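Local coordinates for protein transcription regulator AcaB (Escherichia coli, PDB 6N8B) that probably acts as a transcriptional regulator with a crucial part in the conjugative transfer of IncC plasmids, at residues 20-25 with 114-119; 28-33 with 106-111; 97-102 with 138-143; 161-166 with 201-206. All blocks are in the same frame, centred on the assembly; numbering follows the deposited sequence.

Contact 1 of 4, residues 20-25 with 114-119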
loop_
_atom_site.group_PDB
_atom_site.type_symbol
_atom_site.label_atom_id
_atom_site.label_comp_id
_atom_site.label_asym_id
_atom_site.label_seq_id
_atom_site.Cartn_x
_atom_site.Cartn_y
_atom_site.Cartn_z
ATOM N N ARG A 20 20.143 13.433 -2.767
ATOM C CA ARG A 20 18.725 13.129 -2.843
ATOM C C ARG A 20 18.160 12.943 -1.446
ATOM O O ARG A 20 18.766 12.243 -0.626
ATOM C CB ARG A 20 18.472 11.873 -3.674
ATOM C CG ARG A 20 17.006 11.485 -3.738
ATOM C CD ARG A 20 16.850 9.991 -3.927
ATOM N NE ARG A 20 17.917 9.469 -4.766
ATOM C CZ ARG A 20 18.409 8.240 -4.672
ATOM N NH1 ARG A 20 17.923 7.400 -3.770
ATOM N NH2 ARG A 20 19.391 7.854 -5.479
ATOM N N PRO A 21 17.029 13.571 -1.131
ATOM C CA PRO A 21 16.458 13.428 0.212
ATOM C C PRO A 21 15.874 12.044 0.458
ATOM O O PRO A 21 15.207 11.462 -0.402
ATOM C CB PRO A 21 15.364 14.501 0.251
ATOM C CG PRO A 21 15.043 14.780 -1.167
ATOM C CD PRO A 21 16.289 14.539 -1.956
ATOM N N VAL A 22 16.134 11.524 1.656
ATOM C CA VAL A 22 15.574 10.259 2.115
ATOM C C VAL A 22 15.102 10.491 3.543
ATOM O O VAL A 22 15.904 10.847 4.413
ATOM C CB VAL A 22 16.581 9.099 2.064
ATOM C CG1 VAL A 22 15.920 7.807 2.522
ATOM C CG2 VAL A 22 17.140 8.942 0.661
ATOM N N PHE A 23 13.821 10.251 3.791
ATOM C CA PHE A 23 13.224 10.421 5.107
ATOM C C PHE A 23 13.156 9.063 5.790
ATOM O O PHE A 23 12.490 8.147 5.295
ATOM C CB PHE A 23 11.833 11.042 4.977
ATOM C CG PHE A 23 11.287 11.594 6.257
ATOM C CD1 PHE A 23 11.814 12.754 6.803
ATOM C CD2 PHE A 23 10.224 10.975 6.897
ATOM C CE1 PHE A 23 11.309 13.277 7.978
ATOM C CE2 PHE A 23 9.710 11.491 8.072
ATOM C CZ PHE A 23 10.253 12.647 8.614
ATOM N N LYS A 24 13.828 8.943 6.929
ATOM C CA LYS A 24 13.832 7.718 7.710
ATOM C C LYS A 24 13.020 7.924 8.980
ATOM O O LYS A 24 13.099 8.977 9.618
ATOM C CB LYS A 24 15.265 7.296 8.046
ATOM C CG LYS A 24 16.133 7.090 6.807
ATOM C CD LYS A 24 17.587 6.782 7.150
ATOM C CE LYS A 24 18.420 6.600 5.882
ATOM N NZ LYS A 24 19.871 6.386 6.155
ATOM N N GLN A 25 12.244 6.908 9.341
ATOM C CA GLN A 25 11.127 7.062 10.259
ATOM C C GLN A 25 10.830 5.700 10.858
ATOM O O GLN A 25 10.881 4.688 10.156
ATOM C CB GLN A 25 9.881 7.615 9.554
ATOM C CG GLN A 25 8.603 7.521 10.390
ATOM C CD GLN A 25 7.335 7.818 9.601
ATOM O OE1 GLN A 25 7.297 7.675 8.377
ATOM N NE2 GLN A 25 6.284 8.225 10.305
ATOM N N GLU A 114 12.534 3.797 5.187
ATOM C CA GLU A 114 13.035 4.985 4.524
ATOM C C GLU A 114 12.120 5.335 3.363
ATOM O O GLU A 114 11.572 4.458 2.692
ATOM C CB GLU A 114 14.465 4.797 4.021
ATOM C CG GLU A 114 15.328 3.896 4.879
ATOM C CD GLU A 114 16.603 3.485 4.167
ATOM O OE1 GLU A 114 17.669 3.458 4.823
ATOM O OE2 GLU A 114 16.536 3.213 2.947
ATOM N N ILE A 115 11.977 6.633 3.125
ATOM C CA ILE A 115 10.976 7.160 2.215
ATOM C C ILE A 115 11.711 8.000 1.182
ATOM O O ILE A 115 12.190 9.100 1.486
ATOM C CB ILE A 115 9.899 7.963 2.957
ATOM C CG1 ILE A 115 8.933 7.002 3.649
ATOM C CG2 ILE A 115 9.124 8.844 1.999
ATOM C CD1 ILE A 115 8.415 7.491 4.981
ATOM N N ASN A 116 11.828 7.466 -0.033
ATOM C CA ASN A 116 12.579 8.116 -1.096
ATOM C C ASN A 116 11.706 8.980 -1.992
ATOM O O ASN A 116 12.236 9.837 -2.707
ATOM C CB ASN A 116 13.310 7.074 -1.950
ATOM C CG ASN A 116 14.486 6.443 -1.226
ATOM O OD1 ASN A 116 15.612 6.937 -1.295
ATOM N ND2 ASN A 116 14.230 5.338 -0.532
ATOM N N SER A 117 10.394 8.782 -1.967
ATOM C CA SER A 117 9.480 9.533 -2.811
ATOM C C SER A 117 8.182 9.715 -2.054
ATOM O O SER A 117 7.868 8.925 -1.152
ATOM C CB SER A 117 9.235 8.811 -4.142
ATOM O OG SER A 117 8.523 7.604 -3.935
ATOM N N PRO A 118 7.404 10.753 -2.375
ATOM C CA PRO A 118 6.125 10.938 -1.666
ATOM C C PRO A 118 5.182 9.750 -1.795
ATOM O O PRO A 118 4.435 9.467 -0.852
ATOM C CB PRO A 118 5.532 12.213 -2.288
ATOM C CG PRO A 118 6.555 12.767 -3.198
ATOM C CD PRO A 118 7.628 11.766 -3.427
ATOM N N GLN A 119 5.196 9.037 -2.925
ATOM C CA GLN A 119 4.307 7.888 -3.082
ATOM C C GLN A 119 4.601 6.794 -2.060
ATOM O O GLN A 119 3.675 6.106 -1.613
ATOM C CB GLN A 119 4.377 7.342 -4.510
ATOM C CG GLN A 119 3.862 8.304 -5.584
ATOM C CD GLN A 119 4.824 9.424 -5.918
ATOM O OE1 GLN A 119 6.036 9.290 -5.760
ATOM N NE2 GLN A 119 4.281 10.547 -6.377
#

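Contact 2 of 4, residues 28-33 with 106-111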
loop_
_atom_site.group_PDB
_atom_site.type_symbol
_atom_site.label_atom_id
_atom_site.label_comp_id
_atom_site.label_asym_id
_atom_site.label_seq_id
_atom_site.Cartn_x
_atom_site.Cartn_y
_atom_site.Cartn_z
ATOM N N LYS A 28 5.415 2.364 14.188
ATOM C CA LYS A 28 4.880 1.292 15.008
ATOM C C LYS A 28 3.514 0.879 14.484
ATOM O O LYS A 28 2.700 1.718 14.090
ATOM C CB LYS A 28 4.807 1.717 16.475
ATOM C CG LYS A 28 3.725 1.026 17.284
ATOM C CD LYS A 28 3.597 1.586 18.685
ATOM C CE LYS A 28 4.812 1.201 19.492
ATOM N NZ LYS A 28 4.642 1.404 20.955
ATOM N N VAL A 29 3.274 -0.428 14.476
ATOM C CA VAL A 29 2.070 -1.015 13.909
ATOM C C VAL A 29 1.490 -1.971 14.940
ATOM O O VAL A 29 2.187 -2.872 15.417
ATOM C CB VAL A 29 2.368 -1.736 12.582
ATOM C CG1 VAL A 29 1.122 -2.403 12.061
ATOM C CG2 VAL A 29 2.918 -0.755 11.553
ATOM N N ASN A 30 0.219 -1.773 15.286
ATOM C CA ASN A 30 -0.402 -2.520 16.372
ATOM C C ASN A 30 -1.043 -3.815 15.888
ATOM O O ASN A 30 -0.754 -4.891 16.420
ATOM C CB ASN A 30 -1.460 -1.652 17.060
ATOM C CG ASN A 30 -0.862 -0.481 17.807
ATOM O OD1 ASN A 30 0.206 -0.591 18.408
ATOM N ND2 ASN A 30 -1.548 0.658 17.764
ATOM N N SER A 31 -1.896 -3.722 14.873
ATOM C CA SER A 31 -2.732 -4.835 14.456
ATOM C C SER A 31 -1.942 -5.844 13.633
ATOM O O SER A 31 -1.017 -5.491 12.896
ATOM C CB SER A 31 -3.927 -4.330 13.646
ATOM O OG SER A 31 -3.497 -3.635 12.485
ATOM N N LEU A 32 -2.325 -7.116 13.762
ATOM C CA LEU A 32 -1.657 -8.162 12.996
ATOM C C LEU A 32 -1.941 -8.031 11.507
ATOM O O LEU A 32 -1.116 -8.440 10.681
ATOM C CB LEU A 32 -2.088 -9.542 13.498
ATOM C CG LEU A 32 -1.607 -10.743 12.676
ATOM C CD1 LEU A 32 -0.095 -10.910 12.777
ATOM C CD2 LEU A 32 -2.335 -12.006 13.101
ATOM N N GLN A 33 -3.085 -7.448 11.141
ATOM C CA GLN A 33 -3.404 -7.282 9.726
ATOM C C GLN A 33 -2.491 -6.251 9.082
ATOM O O GLN A 33 -1.917 -6.493 8.013
ATOM C CB GLN A 33 -4.868 -6.881 9.553
ATOM C CG GLN A 33 -5.864 -7.908 10.048
ATOM C CD GLN A 33 -6.016 -7.886 11.551
ATOM O OE1 GLN A 33 -5.749 -6.873 12.196
ATOM N NE2 GLN A 33 -6.436 -9.009 12.122
ATOM N N THR A 106 -1.147 -7.105 22.107
ATOM C CA THR A 106 -0.219 -7.971 22.821
ATOM C C THR A 106 1.180 -7.965 22.219
ATOM O O THR A 106 2.137 -8.319 22.914
ATOM C CB THR A 106 -0.764 -9.399 22.858
ATOM O OG1 THR A 106 -0.961 -9.870 21.518
ATOM C CG2 THR A 106 -2.093 -9.445 23.603
ATOM N N ASN A 107 1.329 -7.582 20.954
ATOM C CA ASN A 107 2.644 -7.527 20.313
ATOM C C ASN A 107 2.619 -6.547 19.151
ATOM O O ASN A 107 2.482 -6.941 17.986
ATOM C CB ASN A 107 3.087 -8.913 19.840
ATOM C CG ASN A 107 4.507 -8.919 19.284
ATOM O OD1 ASN A 107 5.467 -8.641 20.003
ATOM N ND2 ASN A 107 4.644 -9.242 17.999
ATOM N N PRO A 108 2.745 -5.254 19.423
ATOM C CA PRO A 108 2.982 -4.303 18.337
ATOM C C PRO A 108 4.438 -4.385 17.903
ATOM O O PRO A 108 5.321 -4.769 18.673
ATOM C CB PRO A 108 2.660 -2.936 18.958
ATOM C CG PRO A 108 2.107 -3.227 20.340
ATOM C CD PRO A 108 2.637 -4.575 20.724
ATOM N N ASN A 109 4.684 -3.994 16.659
ATOM C CA ASN A 109 6.036 -3.977 16.123
ATOM C C ASN A 109 6.373 -2.601 15.569
ATOM O O ASN A 109 5.494 -1.847 15.144
ATOM C CB ASN A 109 6.227 -5.045 15.024
ATOM C CG ASN A 109 6.092 -6.466 15.552
ATOM O OD1 ASN A 109 6.050 -6.691 16.763
ATOM N ND2 ASN A 109 6.032 -7.435 14.642
ATOM N N GLU A 110 7.663 -2.292 15.571
ATOM C CA GLU A 110 8.188 -1.050 15.023
ATOM C C GLU A 110 9.036 -1.378 13.805
ATOM O O GLU A 110 9.916 -2.242 13.873
ATOM C CB GLU A 110 9.019 -0.302 16.067
ATOM C CG GLU A 110 8.193 0.346 17.161
ATOM C CD GLU A 110 9.050 1.042 18.193
ATOM O OE1 GLU A 110 8.534 1.943 18.890
ATOM O OE2 GLU A 110 10.237 0.676 18.318
ATOM N N TYR A 111 8.764 -0.703 12.694
ATOM C CA TYR A 111 9.516 -0.894 11.463
ATOM C C TYR A 111 10.276 0.379 11.123
ATOM O O TYR A 111 9.692 1.466 11.085
ATOM C CB TYR A 111 8.594 -1.271 10.299
ATOM C CG TYR A 111 7.762 -2.514 10.524
ATOM C CD1 TYR A 111 6.507 -2.439 11.120
ATOM C CD2 TYR A 111 8.226 -3.761 10.130
ATOM C CE1 TYR A 111 5.744 -3.575 11.321
ATOM C CE2 TYR A 111 7.470 -4.898 10.326
ATOM C CZ TYR A 111 6.230 -4.801 10.922
ATOM O OH TYR A 111 5.474 -5.931 11.121
#

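Contact 3 of 4, residues 97-102 with 138-143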
loop_
_atom_site.group_PDB
_atom_site.type_symbol
_atom_site.label_atom_id
_atom_site.label_comp_id
_atom_site.label_asym_id
_atom_site.label_seq_id
_atom_site.Cartn_x
_atom_site.Cartn_y
_atom_site.Cartn_z
ATOM N N ASN A 97 -22.675 3.822 20.300
ATOM C CA ASN A 97 -22.633 2.918 21.441
ATOM C C ASN A 97 -21.741 3.442 22.563
ATOM O O ASN A 97 -21.378 2.683 23.466
ATOM C CB ASN A 97 -22.173 1.529 20.994
ATOM C CG ASN A 97 -23.070 0.934 19.925
ATOM O OD1 ASN A 97 -23.932 0.106 20.215
ATOM N ND2 ASN A 97 -22.872 1.353 18.681
ATOM N N GLY A 98 -21.392 4.729 22.527
ATOM C CA GLY A 98 -20.704 5.359 23.644
ATOM C C GLY A 98 -19.342 4.781 23.960
ATOM O O GLY A 98 -18.924 4.799 25.122
ATOM N N ILE A 99 -18.630 4.284 22.954
ATOM C CA ILE A 99 -17.339 3.631 23.143
ATOM C C ILE A 99 -16.243 4.662 22.914
ATOM O O ILE A 99 -16.137 5.240 21.826
ATOM C CB ILE A 99 -17.176 2.428 22.204
ATOM C CG1 ILE A 99 -18.459 1.595 22.200
ATOM C CG2 ILE A 99 -15.982 1.583 22.621
ATOM C CD1 ILE A 99 -18.452 0.474 21.194
ATOM N N ASP A 100 -15.435 4.900 23.947
ATOM C CA ASP A 100 -14.403 5.927 23.900
ATOM C C ASP A 100 -13.036 5.389 23.495
ATOM O O ASP A 100 -12.306 6.058 22.756
ATOM C CB ASP A 100 -14.290 6.614 25.266
ATOM C CG ASP A 100 -14.135 5.623 26.410
ATOM O OD1 ASP A 100 -14.203 6.054 27.581
ATOM O OD2 ASP A 100 -13.956 4.414 26.144
ATOM N N MET A 101 -12.670 4.198 23.958
ATOM C CA MET A 101 -11.283 3.761 23.939
ATOM C C MET A 101 -11.044 2.662 22.910
ATOM O O MET A 101 -11.972 2.023 22.406
ATOM C CB MET A 101 -10.853 3.277 25.331
ATOM C CG MET A 101 -9.342 3.302 25.587
ATOM S SD MET A 101 -8.579 4.931 25.385
ATOM C CE MET A 101 -7.838 4.794 23.756
ATOM N N MET A 102 -9.770 2.470 22.602
ATOM C CA MET A 102 -9.231 1.432 21.745
ATOM C C MET A 102 -8.425 0.442 22.578
ATOM O O MET A 102 -8.108 0.709 23.744
ATOM C CB MET A 102 -8.350 2.068 20.664
ATOM C CG MET A 102 -8.996 3.235 19.968
ATOM S SD MET A 102 -8.715 3.150 18.201
ATOM C CE MET A 102 -10.328 2.575 17.723
ATOM N N ASP A 138 -11.667 -3.765 16.001
ATOM C CA ASP A 138 -11.354 -4.638 17.129
ATOM C C ASP A 138 -12.139 -4.268 18.383
ATOM O O ASP A 138 -12.576 -5.159 19.120
ATOM C CB ASP A 138 -9.850 -4.623 17.400
ATOM C CG ASP A 138 -9.085 -5.519 16.447
ATOM O OD1 ASP A 138 -9.721 -6.398 15.822
ATOM O OD2 ASP A 138 -7.856 -5.349 16.320
ATOM N N THR A 139 -12.362 -2.976 18.639
ATOM C CA THR A 139 -13.140 -2.637 19.827
ATOM C C THR A 139 -14.625 -2.831 19.585
ATOM O O THR A 139 -15.352 -3.232 20.499
ATOM C CB THR A 139 -12.899 -1.197 20.272
ATOM O OG1 THR A 139 -13.634 -0.304 19.427
ATOM C CG2 THR A 139 -11.457 -0.859 20.179
ATOM N N LEU A 140 -15.085 -2.590 18.357
ATOM C CA LEU A 140 -16.474 -2.879 18.033
ATOM C C LEU A 140 -16.745 -4.371 18.114
ATOM O O LEU A 140 -17.849 -4.783 18.487
ATOM C CB LEU A 140 -16.799 -2.344 16.642
ATOM C CG LEU A 140 -16.612 -0.838 16.476
ATOM C CD1 LEU A 140 -17.036 -0.394 15.098
ATOM C CD2 LEU A 140 -17.423 -0.130 17.524
ATOM N N TRP A 141 -15.746 -5.188 17.787
ATOM C CA TRP A 141 -15.850 -6.623 18.009
ATOM C C TRP A 141 -15.816 -6.941 19.499
ATOM O O TRP A 141 -16.641 -7.715 20.000
ATOM C CB TRP A 141 -14.718 -7.330 17.267
ATOM C CG TRP A 141 -14.602 -8.796 17.522
ATOM C CD1 TRP A 141 -15.517 -9.761 17.204
ATOM C CD2 TRP A 141 -13.484 -9.479 18.102
ATOM N NE1 TRP A 141 -15.045 -10.998 17.569
ATOM C CE2 TRP A 141 -13.797 -10.853 18.117
ATOM C CE3 TRP A 141 -12.251 -9.061 18.613
ATOM C CZ2 TRP A 141 -12.921 -11.812 18.623
ATOM C CZ3 TRP A 141 -11.385 -10.014 19.117
ATOM C CH2 TRP A 141 -11.726 -11.373 19.122
ATOM N N LEU A 142 -14.875 -6.333 20.227
ATOM C CA LEU A 142 -14.748 -6.596 21.655
ATOM C C LEU A 142 -15.938 -6.060 22.440
ATOM O O LEU A 142 -16.300 -6.632 23.474
ATOM C CB LEU A 142 -13.440 -6.001 22.177
ATOM C CG LEU A 142 -12.176 -6.794 21.822
ATOM C CD1 LEU A 142 -10.913 -6.019 22.166
ATOM C CD2 LEU A 142 -12.177 -8.154 22.511
ATOM N N ASN A 143 -16.557 -4.972 21.976
ATOM C CA ASN A 143 -17.760 -4.440 22.605
ATOM C C ASN A 143 -19.041 -5.039 22.032
ATOM O O ASN A 143 -20.122 -4.488 22.260
ATOM C CB ASN A 143 -17.799 -2.912 22.479
ATOM C CG ASN A 143 -16.672 -2.225 23.234
ATOM O OD1 ASN A 143 -16.862 -1.749 24.355
ATOM N ND2 ASN A 143 -15.497 -2.153 22.615
#

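Contact 4 of 4, residues 161-166 with 201-206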
loop_
_atom_site.group_PDB
_atom_site.type_symbol
_atom_site.label_atom_id
_atom_site.label_comp_id
_atom_site.label_asym_id
_atom_site.label_seq_id
_atom_site.Cartn_x
_atom_site.Cartn_y
_atom_site.Cartn_z
ATOM N N ARG A 161 -7.300 -5.517 0.197
ATOM C CA ARG A 161 -7.427 -4.290 -0.585
ATOM C C ARG A 161 -6.077 -3.618 -0.806
ATOM O O ARG A 161 -5.772 -3.167 -1.917
ATOM C CB ARG A 161 -8.395 -3.333 0.108
ATOM C CG ARG A 161 -8.620 -2.041 -0.639
ATOM C CD ARG A 161 -9.842 -2.115 -1.538
ATOM N NE ARG A 161 -9.826 -1.044 -2.530
ATOM C CZ ARG A 161 -10.322 0.173 -2.328
ATOM N NH1 ARG A 161 -10.884 0.478 -1.168
ATOM N NH2 ARG A 161 -10.254 1.085 -3.290
ATOM N N LEU A 162 -5.250 -3.541 0.236
ATOM C CA LEU A 162 -3.923 -2.974 0.044
ATOM C C LEU A 162 -2.997 -3.937 -0.683
ATOM O O LEU A 162 -2.086 -3.492 -1.388
ATOM C CB LEU A 162 -3.304 -2.565 1.378
ATOM C CG LEU A 162 -3.841 -1.264 1.974
ATOM C CD1 LEU A 162 -4.952 -1.528 2.977
ATOM C CD2 LEU A 162 -2.708 -0.461 2.594
ATOM N N ILE A 163 -3.200 -5.246 -0.518
ATOM C CA ILE A 163 -2.356 -6.212 -1.217
ATOM C C ILE A 163 -2.523 -6.085 -2.729
ATOM O O ILE A 163 -1.536 -6.068 -3.474
ATOM C CB ILE A 163 -2.652 -7.642 -0.730
ATOM C CG1 ILE A 163 -2.104 -7.854 0.686
ATOM C CG2 ILE A 163 -2.034 -8.652 -1.672
ATOM C CD1 ILE A 163 -0.583 -7.749 0.791
ATOM N N LYS A 164 -3.768 -5.997 -3.215
ATOM C CA LYS A 164 -3.940 -5.754 -4.649
ATOM C C LYS A 164 -3.490 -4.354 -5.055
ATOM O O LYS A 164 -3.043 -4.164 -6.191
ATOM C CB LYS A 164 -5.369 -6.068 -5.115
ATOM C CG LYS A 164 -6.511 -5.584 -4.279
ATOM C CD LYS A 164 -7.697 -5.263 -5.170
ATOM C CE LYS A 164 -8.554 -6.503 -5.418
ATOM N NZ LYS A 164 -9.252 -7.068 -4.222
ATOM N N LEU A 165 -3.599 -3.362 -4.166
ATOM C CA LEU A 165 -2.992 -2.068 -4.468
ATOM C C LEU A 165 -1.488 -2.214 -4.658
ATOM O O LEU A 165 -0.917 -1.699 -5.627
ATOM C CB LEU A 165 -3.287 -1.065 -3.359
ATOM C CG LEU A 165 -2.602 0.282 -3.602
ATOM C CD1 LEU A 165 -3.016 0.868 -4.945
ATOM C CD2 LEU A 165 -2.893 1.241 -2.473
ATOM N N ALA A 166 -0.830 -2.925 -3.738
ATOM C CA ALA A 166 0.570 -3.289 -3.924
ATOM C C ALA A 166 0.786 -3.971 -5.269
ATOM O O ALA A 166 1.629 -3.547 -6.067
ATOM C CB ALA A 166 1.022 -4.205 -2.785
ATOM N N LYS A 201 2.745 -14.330 -3.508
ATOM C CA LYS A 201 2.056 -14.832 -4.693
ATOM C C LYS A 201 0.794 -14.030 -4.984
ATOM O O LYS A 201 0.440 -13.834 -6.150
ATOM C CB LYS A 201 1.728 -16.319 -4.550
ATOM C CG LYS A 201 1.306 -16.952 -5.870
ATOM C CD LYS A 201 0.413 -18.163 -5.709
ATOM C CE LYS A 201 -0.149 -18.578 -7.061
ATOM N NZ LYS A 201 -1.603 -18.255 -7.179
ATOM N N GLU A 202 0.091 -13.574 -3.945
ATOM C CA GLU A 202 -1.077 -12.729 -4.179
ATOM C C GLU A 202 -0.676 -11.456 -4.910
ATOM O O GLU A 202 -1.349 -11.027 -5.855
ATOM C CB GLU A 202 -1.755 -12.353 -2.858
ATOM C CG GLU A 202 -2.651 -13.400 -2.220
ATOM C CD GLU A 202 -3.594 -12.778 -1.199
ATOM O OE1 GLU A 202 -4.474 -11.990 -1.614
ATOM O OE2 GLU A 202 -3.409 -13.008 0.015
ATOM N N ILE A 203 0.425 -10.839 -4.480
ATOM C CA ILE A 203 0.884 -9.597 -5.088
ATOM C C ILE A 203 1.349 -9.839 -6.518
ATOM O O ILE A 203 1.073 -9.037 -7.419
ATOM C CB ILE A 203 1.995 -8.973 -4.226
ATOM C CG1 ILE A 203 1.455 -8.645 -2.833
ATOM C CG2 ILE A 203 2.536 -7.726 -4.892
ATOM C CD1 ILE A 203 2.410 -7.856 -1.967
ATOM N N ALA A 204 2.053 -10.949 -6.752
ATOM C CA ALA A 204 2.517 -11.256 -8.101
ATOM C C ALA A 204 1.358 -11.551 -9.045
ATOM O O ALA A 204 1.428 -11.209 -10.232
ATOM C CB ALA A 204 3.488 -12.436 -8.068
ATOM N N ASP A 205 0.283 -12.163 -8.541
ATOM C CA ASP A 205 -0.862 -12.465 -9.394
ATOM C C ASP A 205 -1.580 -11.193 -9.824
ATOM O O ASP A 205 -1.974 -11.058 -10.988
ATOM C CB ASP A 205 -1.827 -13.405 -8.670
ATOM C CG ASP A 205 -1.310 -14.827 -8.595
ATOM O OD1 ASP A 205 -0.153 -15.068 -8.996
ATOM O OD2 ASP A 205 -2.060 -15.707 -8.126
ATOM N N GLU A 206 -1.757 -10.246 -8.902
ATOM C CA GLU A 206 -2.425 -8.998 -9.254
ATOM C C GLU A 206 -1.564 -8.153 -10.183
ATOM O O GLU A 206 -2.094 -7.381 -10.990
ATOM C CB GLU A 206 -2.779 -8.220 -7.987
ATOM C CG GLU A 206 -3.502 -6.906 -8.233
ATOM C CD GLU A 206 -4.912 -7.089 -8.770
ATOM O OE1 GLU A 206 -5.507 -8.168 -8.554
ATOM O OE2 GLU A 206 -5.425 -6.148 -9.412
#

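Contact 1 of 4, residues 20-25 with 114-119
Strand 23-29 and strand 109-115 pair here at one end of the antiparallel ribbon of the protein, a surface contact just before the second strand turns into helix 118-142. Phe23 and Ile115 form an antiparallel hydrogen-bonded pair. Phe23 N donates to Ile115 O at 3.0 Å and almost straight (173°), while Ile115 N returns a more bent bond to Phe23 O at 2.7 Å (132°). Lys24 and Glu114 follow as a non-hydrogen-bonded pair, and the ribbon carries on through Gln25 and Ile113. On the face holding Phe23, CB of that residue meets Ile115 CB at 4.2 Å, but the ring swings away with CG opposite the backbone N (chi1 -164°). CD1 of Ile115 lies at the edge of the Phe23 ring, near its plane, and comes 3.6 Å from Gln25 OE1. On the opposite face, Lys24 and Glu114 run alongside each other in the same direction. Their CG atoms touch, and the chains end in a long salt bridge, with Lys24 NZ 3.9 Å from Glu114 OE1. Val22 CG1 packs against Glu114 CB on this side too. Past the paired residues, Ser117 takes the N-cap position of helix 118-142. A final link lies beyond the paired residues, where Asn116 OD1 sits at the guanidinium edge of Arg20, in its plane, and takes a weak hydrogen bond from Arg20 NH1 at 3.4 Å.

Contact 2 of 4, residues 28-33 with 106-111
Val29 and Asn109 hold the strands together through two backbone hydrogen bonds, the antiparallel hydrogen-bonded pair of this end of the ribbon. Val29 N donates a hydrogen bond to Asn109 O at 2.7 Å, and Asn109 N donates one to Val29 O at 3.0 Å. The same Asn109 O lies 3.2 Å from Lys28 CA, a CA-H...O contact. Apolar contact is made on the face of Val29, whose CG2 comes to the ring edge of Tyr111, 4.0 Å from CD1; the phenol OH is hydrogen-bonded to Glu39 of helix 32-59. The Pro108 ring makes a van der Waals contact with the Asn30 amide oxygen, CB to OD1 at 3.4 Å. On the other face Lys28 and Glu110 meet through their aliphatic parts, CB to CG at 3.7 Å. Their charged ends are near but not bridged: Lys28 bends at chi3 (-70°), leaving NZ 4.4 Å from Glu110 OE1. Outside, Asp131 of helix 118-142 bonds Asn30 N and OG of Ser31, the N-cap of helix 32-59. Two antiparallel strands, each running straight into a helix, are consistent with the ribbon-helix-helix pattern of many bacterial regulators, there normally with strands from two subunits, here from one chain.

Contact 3 of 4, residues 97-102 with 138-143
Ile99 comes over the amide of Asn143, the two side chains approaching from opposite directions. Both its methyl ends lie over one face of the asparagine amide: CD1 is 3.8 Å from Asn143 CG, and CG2 is 3.8 Å from Asn143 ND2. CD1 also touches Leu140 CD2 at 3.9 Å. A second patch forms one helical turn earlier, where Thr139 CG2 packs on the backbone of the loop, 3.6 Å from Met102 CA and 3.7 Å from Met101 O. The torsion of Thr139 (chi1 78°) puts its two branches to separate uses, the methyl facing the loop and OG1 bonded back to Ile136 O of its own helix. Further out, Met94 of helix 62-96 touches Ile99, Thr139 and Leu140, Leu90 adds to Leu140, and Val145 touches Ile99. Asp138, on the same last turns, is held by Arg151 and the hydroxyl of Tyr105. What places Ile99 is the end of helix 62-96: Gly98, with positive phi, reverses the chain, Ile99 N bonding to Met94 O and Gly98 N to Glu95 O. It is a Schellman motif followed by a hydrophobic residue, from which the connecting loop folds across the C-terminal end of helix 118-142.

Contact 4 of 4, residues 161-166 with 201-206
The carboxylate of Glu206 lies flat beneath the aliphatic root of Lys164, whose CB stands above its plane, 3.8 Å from CD. Glu206 CG also reaches the backbone, 3.4 Å from Lys164 O. The charges do not meet: the Lys164 chain, bent at several bonds, leads away, and its NZ stays 5.8 Å from Glu206 OE1. The carboxylate of Glu202 is drawn off to a salt bridge with Arg40 of helix 32-59, and its stem brings CB to 3.9 Å from Ile163 CG2. Beside the glutamates runs the apolar seam of a helix-helix packing, in which the short C-terminal helix 201-211 docks across helix 148-182. The segment axes approach to 8.2 Å and cross at -54°. Ile163 and Ile203 meet near the centre, their side chains at about a right angle, with Ile163 CG2 3.7 Å from Ile203 CG1. Farther along, CD1 of Ile203 extends anti to its CA (chi2 -172°), which carries it to Ala166 CB at 4.0 Å. Ser41 of helix 32-59 touches both Ala166 and Ile203, and Ile170 adds to Ile203. Elsewhere on helix 148-182, Leu162 and Leu165 pack on Leu126 of helix 118-142.

From the N terminus, strand 23-29 enters contact 1 and then contact 2 before the chain turns into helix 32-59. Strand 109-115 comes back antiparallel, so contact 2 closes the inner loop and contact 1 the outer one, with contact 2 nested inside it; their centres are about 22 Å apart. Contact 3 opens within that loop, after helix 62-96, and closes at the end of helix 118-142, so it crosses both ribbon contacts. It lies on the same side of the chain's centre as contact 2. Contact 4 follows in series, tying the C-terminal helix 201-211 to helix 148-182. It sits across the chain's centre from contact 1.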